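Local coordinates for protein choline kinase (Cryptosporidium parvum, PDB 3MES) that probably phosphorylates choline, and perhaps ethanolamine, using ATP, and binds ADP and magnesium as a member of the choline/ethanolamine kinase family, at residues T165-H179 and L329-T341. Residues are numbered along the deposited sequence; the frame is centred on the assembly and turned at random.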
ATOM      1  N   THR B 165       4.077  10.120  -5.257  1.00 16.58           N
ATOM      2  CA  THR B 165       2.698   9.687  -5.472  1.00 16.33           C
ATOM      3  C   THR B 165       2.384   8.305  -4.902  1.00 16.27           C
ATOM      4  O   THR B 165       1.310   8.093  -4.342  1.00 16.25           O
ATOM      5  CB  THR B 165       2.321   9.712  -6.971  1.00 16.33           C
ATOM      6  OG1 THR B 165       2.861  10.889  -7.582  1.00 15.99           O
ATOM      7  CG2 THR B 165       0.803   9.697  -7.143  1.00 15.89           C
ATOM      8  N   HIS B 166       3.309   7.363  -5.049  1.00 16.22           N
ATOM      9  CA  HIS B 166       3.075   6.013  -4.540  1.00 16.22           C
ATOM     10  C   HIS B 166       3.007   6.011  -3.016  1.00 16.07           C
ATOM     11  O   HIS B 166       2.262   5.240  -2.424  1.00 16.04           O
ATOM     12  CB  HIS B 166       4.147   5.039  -5.034  1.00 16.24           C
ATOM     13  CG  HIS B 166       5.504   5.288  -4.455  1.00 16.36           C
ATOM     14  ND1 HIS B 166       6.352   6.261  -4.937  1.00 16.31           N
ATOM     15  CD2 HIS B 166       6.162   4.686  -3.435  1.00 16.32           C
ATOM     16  CE1 HIS B 166       7.473   6.251  -4.237  1.00 16.57           C
ATOM     17  NE2 HIS B 166       7.382   5.305  -3.319  1.00 16.51           N
ATOM     18  N   ILE B 167       3.782   6.886  -2.387  1.00 16.09           N
ATOM     19  CA  ILE B 167       3.752   7.017  -0.935  1.00 16.07           C
ATOM     20  C   ILE B 167       2.479   7.725  -0.490  1.00 16.06           C
ATOM     21  O   ILE B 167       1.855   7.337   0.495  1.00 15.95           O
ATOM     22  CB  ILE B 167       4.969   7.801  -0.408  1.00 16.08           C
ATOM     23  CG1 ILE B 167       6.234   6.947  -0.492  1.00 16.16           C
ATOM     24  CG2 ILE B 167       4.735   8.246   1.030  1.00 16.13           C
ATOM     25  CD1 ILE B 167       7.485   7.675  -0.047  1.00 16.30           C
ATOM     26  N   CYS B 168       2.098   8.765  -1.226  1.00 15.98           N
ATOM     27  CA  CYS B 168       0.901   9.531  -0.908  1.00 16.05           C
ATOM     28  C   CYS B 168      -0.342   8.650  -0.855  1.00 16.01           C
ATOM     29  O   CYS B 168      -1.101   8.686   0.116  1.00 15.97           O
ATOM     30  CB  CYS B 168       0.694  10.648  -1.932  1.00 16.11           C
ATOM     31  SG  CYS B 168      -0.811  11.606  -1.670  1.00 16.82           S
ATOM     32  N   VAL B 169      -0.543   7.855  -1.901  1.00 15.98           N
ATOM     33  CA  VAL B 169      -1.748   7.039  -2.016  1.00 16.01           C
ATOM     34  C   VAL B 169      -1.814   5.868  -1.032  1.00 16.04           C
ATOM     35  O   VAL B 169      -2.904   5.387  -0.721  1.00 15.96           O
ATOM     36  CB  VAL B 169      -1.956   6.518  -3.450  1.00 15.96           C
ATOM     37  CG1 VAL B 169      -2.225   7.680  -4.399  1.00 16.06           C
ATOM     38  CG2 VAL B 169      -0.748   5.704  -3.904  1.00 15.90           C
ATOM     39  N   GLU B 170      -0.668   5.403  -0.545  1.00 16.10           N
ATOM     40  CA  GLU B 170      -0.688   4.339   0.460  1.00 16.39           C
ATOM     41  C   GLU B 170      -1.183   4.856   1.807  1.00 16.45           C
ATOM     42  O   GLU B 170      -1.935   4.176   2.504  1.00 16.53           O
ATOM     43  CB  GLU B 170       0.674   3.664   0.628  1.00 16.39           C
ATOM     44  CG  GLU B 170       0.690   2.694   1.809  1.00 16.85           C
ATOM     45  CD  GLU B 170       1.837   1.704   1.765  1.00 17.30           C
ATOM     46  OE1 GLU B 170       2.819   1.945   1.031  1.00 17.61           O
ATOM     47  OE2 GLU B 170       1.752   0.678   2.473  1.00 18.01           O
ATOM     48  N   VAL B 171      -0.763   6.063   2.172  1.00 16.57           N
ATOM     49  CA  VAL B 171      -1.243   6.676   3.404  1.00 16.73           C
ATOM     50  C   VAL B 171      -2.746   6.946   3.332  1.00 16.82           C
ATOM     51  O   VAL B 171      -3.477   6.666   4.283  1.00 16.75           O
ATOM     52  CB  VAL B 171      -0.474   7.970   3.745  1.00 16.66           C
ATOM     53  CG1 VAL B 171      -0.008   8.661   2.478  1.00 17.02           C
ATOM     54  CG2 VAL B 171      -1.334   8.897   4.599  1.00 16.56           C
ATOM     55  N   ALA B 172      -3.205   7.474   2.199  1.00 17.00           N
ATOM     56  CA  ALA B 172      -4.631   7.737   2.004  1.00 17.17           C
ATOM     57  C   ALA B 172      -5.436   6.454   2.152  1.00 17.24           C
ATOM     58  O   ALA B 172      -6.568   6.471   2.631  1.00 17.36           O
ATOM     59  CB  ALA B 172      -4.886   8.376   0.637  1.00 17.06           C
ATOM     60  N   LYS B 173      -4.843   5.339   1.741  1.00 17.44           N
ATOM     61  CA  LYS B 173      -5.493   4.039   1.860  1.00 17.63           C
ATOM     62  C   LYS B 173      -5.580   3.610   3.321  1.00 17.67           C
ATOM     63  O   LYS B 173      -6.605   3.090   3.765  1.00 17.78           O
ATOM     64  CB  LYS B 173      -4.733   2.981   1.059  1.00 17.61           C
ATOM     65  CG  LYS B 173      -5.410   1.618   1.057  1.00 17.86           C
ATOM     66  CD  LYS B 173      -4.398   0.506   1.225  1.00 17.86           C
ATOM     67  CE  LYS B 173      -3.672   0.641   2.549  1.00 18.28           C
ATOM     68  NZ  LYS B 173      -2.671  -0.441   2.747  1.00 18.56           N
ATOM     69  N   ASN B 174      -4.492   3.824   4.057  1.00 17.70           N
ATOM     70  CA  ASN B 174      -4.430   3.489   5.478  1.00 17.68           C
ATOM     71  C   ASN B 174      -5.350   4.366   6.317  1.00 17.49           C
ATOM     72  O   ASN B 174      -6.070   3.872   7.182  1.00 17.53           O
ATOM     73  CB  ASN B 174      -2.992   3.601   5.991  1.00 17.76           C
ATOM     74  CG  ASN B 174      -2.059   2.617   5.323  1.00 18.33           C
ATOM     75  OD1 ASN B 174      -0.857   2.858   5.209  1.00 18.82           O
ATOM     76  ND2 ASN B 174      -2.611   1.496   4.868  1.00 19.04           N
ATOM     77  N   MET B 175      -5.321   5.671   6.061  1.00 17.34           N
ATOM     78  CA  MET B 175      -6.205   6.602   6.755  1.00 17.22           C
ATOM     79  C   MET B 175      -7.662   6.193   6.554  1.00 17.23           C
ATOM     80  O   MET B 175      -8.461   6.225   7.490  1.00 17.29           O
ATOM     81  CB  MET B 175      -5.979   8.038   6.266  1.00 17.13           C
ATOM     82  CG  MET B 175      -6.805   9.085   6.999  1.00 16.65           C
ATOM     83  SD  MET B 175      -6.585  10.759   6.357  1.00 15.95           S
ATOM     84  CE  MET B 175      -4.908  11.116   6.868  1.00 15.88           C
ATOM     85  N   GLY B 176      -7.998   5.798   5.330  1.00 17.23           N
ATOM     86  CA  GLY B 176      -9.352   5.352   5.011  1.00 17.29           C
ATOM     87  C   GLY B 176      -9.777   4.128   5.800  1.00 17.37           C
ATOM     88  O   GLY B 176     -10.911   4.048   6.272  1.00 17.21           O
ATOM     89  N   SER B 177      -8.868   3.165   5.938  1.00 17.53           N
ATOM     90  CA  SER B 177      -9.150   1.945   6.693  1.00 17.72           C
ATOM     91  C   SER B 177      -9.410   2.251   8.160  1.00 17.80           C
ATOM     92  O   SER B 177     -10.182   1.561   8.822  1.00 17.87           O
ATOM     93  CB  SER B 177      -7.989   0.955   6.573  1.00 17.64           C
ATOM     94  OG  SER B 177      -8.066   0.232   5.358  1.00 18.00           O
ATOM     95  N   LEU B 178      -8.756   3.293   8.657  1.00 17.94           N
ATOM     96  CA  LEU B 178      -8.872   3.689  10.052  1.00 18.06           C
ATOM     97  C   LEU B 178     -10.134   4.520  10.268  1.00 18.21           C
ATOM     98  O   LEU B 178     -10.763   4.453  11.323  1.00 18.26           O
ATOM     99  CB  LEU B 178      -7.623   4.476  10.466  1.00 17.94           C
ATOM    100  CG  LEU B 178      -7.460   4.919  11.922  1.00 18.14           C
ATOM    101  CD1 LEU B 178      -7.833   6.379  12.102  1.00 18.42           C
ATOM    102  CD2 LEU B 178      -8.248   4.014  12.872  1.00 18.39           C
ATOM    103  N   HIS B 179     -10.507   5.289   9.252  1.00 18.34           N
ATOM    104  CA  HIS B 179     -11.647   6.191   9.343  1.00 18.57           C
ATOM    105  C   HIS B 179     -12.994   5.477   9.445  1.00 18.88           C
ATOM    106  O   HIS B 179     -13.906   5.966  10.109  1.00 18.93           O
ATOM    107  CB  HIS B 179     -11.645   7.150   8.152  1.00 18.50           C
ATOM    108  CG  HIS B 179     -10.783   8.357   8.353  1.00 18.22           C
ATOM    109  ND1 HIS B 179     -11.010   9.551   7.702  1.00 18.17           N
ATOM    110  CD2 HIS B 179      -9.710   8.563   9.152  1.00 18.17           C
ATOM    111  CE1 HIS B 179     -10.105  10.435   8.081  1.00 18.42           C
ATOM    112  NE2 HIS B 179      -9.304   9.860   8.960  1.00 18.23           N
ATOM    113  N   LEU B 329      -2.156  16.113  -6.901  1.00 18.05           N
ATOM    114  CA  LEU B 329      -1.764  15.147  -5.881  1.00 18.14           C
ATOM    115  C   LEU B 329      -2.892  14.947  -4.879  1.00 18.28           C
ATOM    116  O   LEU B 329      -3.256  13.816  -4.556  1.00 18.39           O
ATOM    117  CB  LEU B 329      -0.503  15.602  -5.143  1.00 18.08           C
ATOM    118  CG  LEU B 329       0.032  14.555  -4.156  1.00 18.15           C
ATOM    119  CD1 LEU B 329       0.486  13.313  -4.910  1.00 17.53           C
ATOM    120  CD2 LEU B 329       1.161  15.108  -3.296  1.00 17.78           C
ATOM    121  N   ARG B 330      -3.441  16.055  -4.392  1.00 18.38           N
ATOM    122  CA  ARG B 330      -4.529  16.013  -3.428  1.00 18.57           C
ATOM    123  C   ARG B 330      -5.694  15.170  -3.949  1.00 18.73           C
ATOM    124  O   ARG B 330      -6.230  14.324  -3.229  1.00 18.76           O
ATOM    125  CB  ARG B 330      -4.988  17.437  -3.081  1.00 18.50           C
ATOM    126  CG  ARG B 330      -4.051  18.185  -2.134  1.00 18.58           C
ATOM    127  CD  ARG B 330      -4.048  19.691  -2.412  1.00 19.03           C
ATOM    128  NE  ARG B 330      -5.402  20.219  -2.549  1.00 19.39           N
ATOM    129  CZ  ARG B 330      -5.705  21.378  -3.124  1.00 18.87           C
ATOM    130  NH1 ARG B 330      -6.970  21.764  -3.198  1.00 18.92           N
ATOM    131  NH2 ARG B 330      -4.751  22.149  -3.630  1.00 18.49           N
ATOM    132  N   LYS B 331      -6.071  15.392  -5.206  1.00 18.86           N
ATOM    133  CA  LYS B 331      -7.179  14.658  -5.823  1.00 18.91           C
ATOM    134  C   LYS B 331      -6.911  13.161  -5.953  1.00 18.75           C
ATOM    135  O   LYS B 331      -7.825  12.348  -5.838  1.00 18.67           O
ATOM    136  CB  LYS B 331      -7.516  15.242  -7.195  1.00 19.04           C
ATOM    137  CG  LYS B 331      -8.032  16.659  -7.136  1.00 19.64           C
ATOM    138  CD  LYS B 331      -8.768  17.029  -8.411  1.00 20.82           C
ATOM    139  CE  LYS B 331      -9.351  18.429  -8.306  1.00 21.57           C
ATOM    140  NZ  LYS B 331     -10.255  18.750  -9.448  1.00 22.30           N
ATOM    141  N   LEU B 332      -5.660  12.799  -6.214  1.00 18.72           N
ATOM    142  CA  LEU B 332      -5.281  11.393  -6.238  1.00 18.59           C
ATOM    143  C   LEU B 332      -5.456  10.794  -4.847  1.00 18.37           C
ATOM    144  O   LEU B 332      -6.002   9.703  -4.690  1.00 18.34           O
ATOM    145  CB  LEU B 332      -3.838  11.229  -6.715  1.00 18.72           C
ATOM    146  CG  LEU B 332      -3.588  11.653  -8.163  1.00 19.05           C
ATOM    147  CD1 LEU B 332      -2.107  11.562  -8.508  1.00 19.41           C
ATOM    148  CD2 LEU B 332      -4.423  10.808  -9.116  1.00 19.21           C
ATOM    149  N   PHE B 333      -5.000  11.522  -3.836  1.00 18.19           N
ATOM    150  CA  PHE B 333      -5.145  11.072  -2.459  1.00 17.98           C
ATOM    151  C   PHE B 333      -6.611  10.806  -2.155  1.00 17.95           C
ATOM    152  O   PHE B 333      -6.978   9.731  -1.674  1.00 17.93           O
ATOM    153  CB  PHE B 333      -4.599  12.124  -1.495  1.00 17.86           C
ATOM    154  CG  PHE B 333      -4.707  11.735  -0.046  1.00 17.91           C
ATOM    155  CD1 PHE B 333      -3.613  11.227   0.631  1.00 17.97           C
ATOM    156  CD2 PHE B 333      -5.904  11.880   0.637  1.00 18.05           C
ATOM    157  CE1 PHE B 333      -3.707  10.872   1.964  1.00 18.11           C
ATOM    158  CE2 PHE B 333      -6.005  11.525   1.968  1.00 17.90           C
ATOM    159  CZ  PHE B 333      -4.906  11.022   2.634  1.00 17.79           C
ATOM    160  N   ILE B 334      -7.449  11.789  -2.459  1.00 17.78           N
ATOM    161  CA  ILE B 334      -8.857  11.729  -2.100  1.00 17.60           C
ATOM    162  C   ILE B 334      -9.618  10.668  -2.885  1.00 17.56           C
ATOM    163  O   ILE B 334     -10.582  10.090  -2.383  1.00 17.70           O
ATOM    164  CB  ILE B 334      -9.527  13.108  -2.254  1.00 17.65           C
ATOM    165  CG1 ILE B 334      -8.986  14.060  -1.182  1.00 17.36           C
ATOM    166  CG2 ILE B 334     -11.041  12.980  -2.152  1.00 17.55           C
ATOM    167  CD1 ILE B 334      -9.380  15.507  -1.397  1.00 17.82           C
ATOM    168  N   SER B 335      -9.181  10.409  -4.114  1.00 17.45           N
ATOM    169  CA  SER B 335      -9.784   9.360  -4.927  1.00 17.26           C
ATOM    170  C   SER B 335      -9.513   7.989  -4.321  1.00 17.04           C
ATOM    171  O   SER B 335     -10.399   7.132  -4.271  1.00 17.04           O
ATOM    172  CB  SER B 335      -9.245   9.409  -6.357  1.00 17.30           C
ATOM    173  OG  SER B 335      -9.560  10.644  -6.968  1.00 17.66           O
ATOM    174  N   VAL B 336      -8.282   7.782  -3.870  1.00 16.74           N
ATOM    175  CA  VAL B 336      -7.901   6.519  -3.251  1.00 16.42           C
ATOM    176  C   VAL B 336      -8.580   6.367  -1.896  1.00 16.35           C
ATOM    177  O   VAL B 336      -9.041   5.283  -1.538  1.00 16.29           O
ATOM    178  CB  VAL B 336      -6.375   6.416  -3.070  1.00 16.32           C
ATOM    179  CG1 VAL B 336      -6.012   5.133  -2.335  1.00 16.31           C
ATOM    180  CG2 VAL B 336      -5.674   6.486  -4.417  1.00 15.97           C
ATOM    181  N   TYR B 337      -8.634   7.464  -1.147  1.00 16.28           N
ATOM    182  CA  TYR B 337      -9.293   7.485   0.153  1.00 16.24           C
ATOM    183  C   TYR B 337     -10.734   7.002   0.032  1.00 16.40           C
ATOM    184  O   TYR B 337     -11.146   6.058   0.710  1.00 16.46           O
ATOM    185  CB  TYR B 337      -9.256   8.901   0.744  1.00 16.11           C
ATOM    186  CG  TYR B 337     -10.078   9.069   2.006  1.00 15.59           C
ATOM    187  CD1 TYR B 337      -9.536   8.785   3.255  1.00 15.08           C
ATOM    188  CD2 TYR B 337     -11.393   9.512   1.947  1.00 14.99           C
ATOM    189  CE1 TYR B 337     -10.282   8.934   4.408  1.00 14.51           C
ATOM    190  CE2 TYR B 337     -12.147   9.663   3.095  1.00 14.53           C
ATOM    191  CZ  TYR B 337     -11.587   9.374   4.324  1.00 14.54           C
ATOM    192  OH  TYR B 337     -12.335   9.524   5.472  1.00 14.08           O
ATOM    193  N   LEU B 338     -11.495   7.653  -0.846  1.00 16.50           N
ATOM    194  CA  LEU B 338     -12.906   7.332  -1.033  1.00 16.61           C
ATOM    195  C   LEU B 338     -13.111   5.923  -1.577  1.00 16.82           C
ATOM    196  O   LEU B 338     -14.063   5.238  -1.202  1.00 16.86           O
ATOM    197  CB  LEU B 338     -13.569   8.354  -1.958  1.00 16.60           C
ATOM    198  CG  LEU B 338     -13.723   9.757  -1.370  1.00 16.37           C
ATOM    199  CD1 LEU B 338     -14.201  10.742  -2.429  1.00 16.20           C
ATOM    200  CD2 LEU B 338     -14.675   9.726  -0.186  1.00 16.24           C
ATOM    201  N   SER B 339     -12.223   5.498  -2.470  1.00 16.99           N
ATOM    202  CA  SER B 339     -12.275   4.141  -2.983  1.00 17.25           C
ATOM    203  C   SER B 339     -12.189   3.166  -1.818  1.00 17.40           C
ATOM    204  O   SER B 339     -12.815   2.109  -1.831  1.00 17.37           O
ATOM    205  CB  SER B 339     -11.139   3.889  -3.977  1.00 17.24           C
ATOM    206  OG  SER B 339     -11.262   4.727  -5.114  1.00 17.33           O
ATOM    207  N   GLN B 340     -11.416   3.542  -0.804  1.00 17.68           N
ATOM    208  CA  GLN B 340     -11.219   2.705   0.372  1.00 17.98           C
ATOM    209  C   GLN B 340     -12.415   2.773   1.319  1.00 18.25           C
ATOM    210  O   GLN B 340     -12.935   1.740   1.741  1.00 18.16           O
ATOM    211  CB  GLN B 340      -9.930   3.104   1.098  1.00 17.89           C
ATOM    212  CG  GLN B 340      -9.746   2.467   2.473  1.00 17.99           C
ATOM    213  CD  GLN B 340      -9.451   0.982   2.407  1.00 17.85           C
ATOM    214  OE1 GLN B 340     -10.357   0.163   2.252  1.00 18.24           O
ATOM    215  NE2 GLN B 340      -8.178   0.626   2.534  1.00 17.16           N
ATOM    216  N   THR B 341     -12.858   3.986   1.646  1.00 18.57           N
ATOM    217  CA  THR B 341     -13.968   4.153   2.586  1.00 19.01           C
ATOM    218  C   THR B 341     -15.296   3.696   1.989  1.00 19.43           C
ATOM    219  O   THR B 341     -16.132   3.116   2.686  1.00 19.59           O
ATOM    220  CB  THR B 341     -14.105   5.611   3.085  1.00 18.97           C
ATOM    221  OG1 THR B 341     -14.460   6.470   1.994  1.00 19.11           O
ATOM    222  CG2 THR B 341     -12.806   6.093   3.712  1.00 18.70           C
TER
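F333 and Y337, one turn apart on helix 329-341, are knobs set into holes of helix 165-179. With CG anti to the backbone N in both (chi1 -180° and 172°), the rings end up against that helix although their CB atoms leave the backbone to the side. F333 sits among C168, V171, A172 and M175: the methyl of A172 lies over one ring face, while C168 SG meets the ring edge, 3.6 Å from F333 CD1, and M175 SD makes a Met-aromatic contact at the edge, 4.1 Å from F333 CZ. Y337 fits among A172, M175, G176 and H179, with G176 CA 3.7 Å from Y337 CE1. Flanking F333, V169 CG1 touches V336 CG2 at 3.6 Å; at the start T165 CG2 meets L332 CD1 at 3.7 Å, and L332 also packs on L332 of the second subunit.

Two hydrogen bonds cross the contact. Y337 OH and H179 ND1 are 2.6 Å apart, the hydroxyl near the imidazole plane, and D297 holds H179 NE2. Q340, bent at chi2, sends NE2 to K173 O at 3.2 Å, from above the carbonyl plane, opposite the face used by S177 N. The helices run roughly parallel, crossing at -35°. An imidazole bonded at both nitrogens has its rotation fixed, linking this buried, largely apolar interface to helix 294-303, where F333 and M175 touch I298.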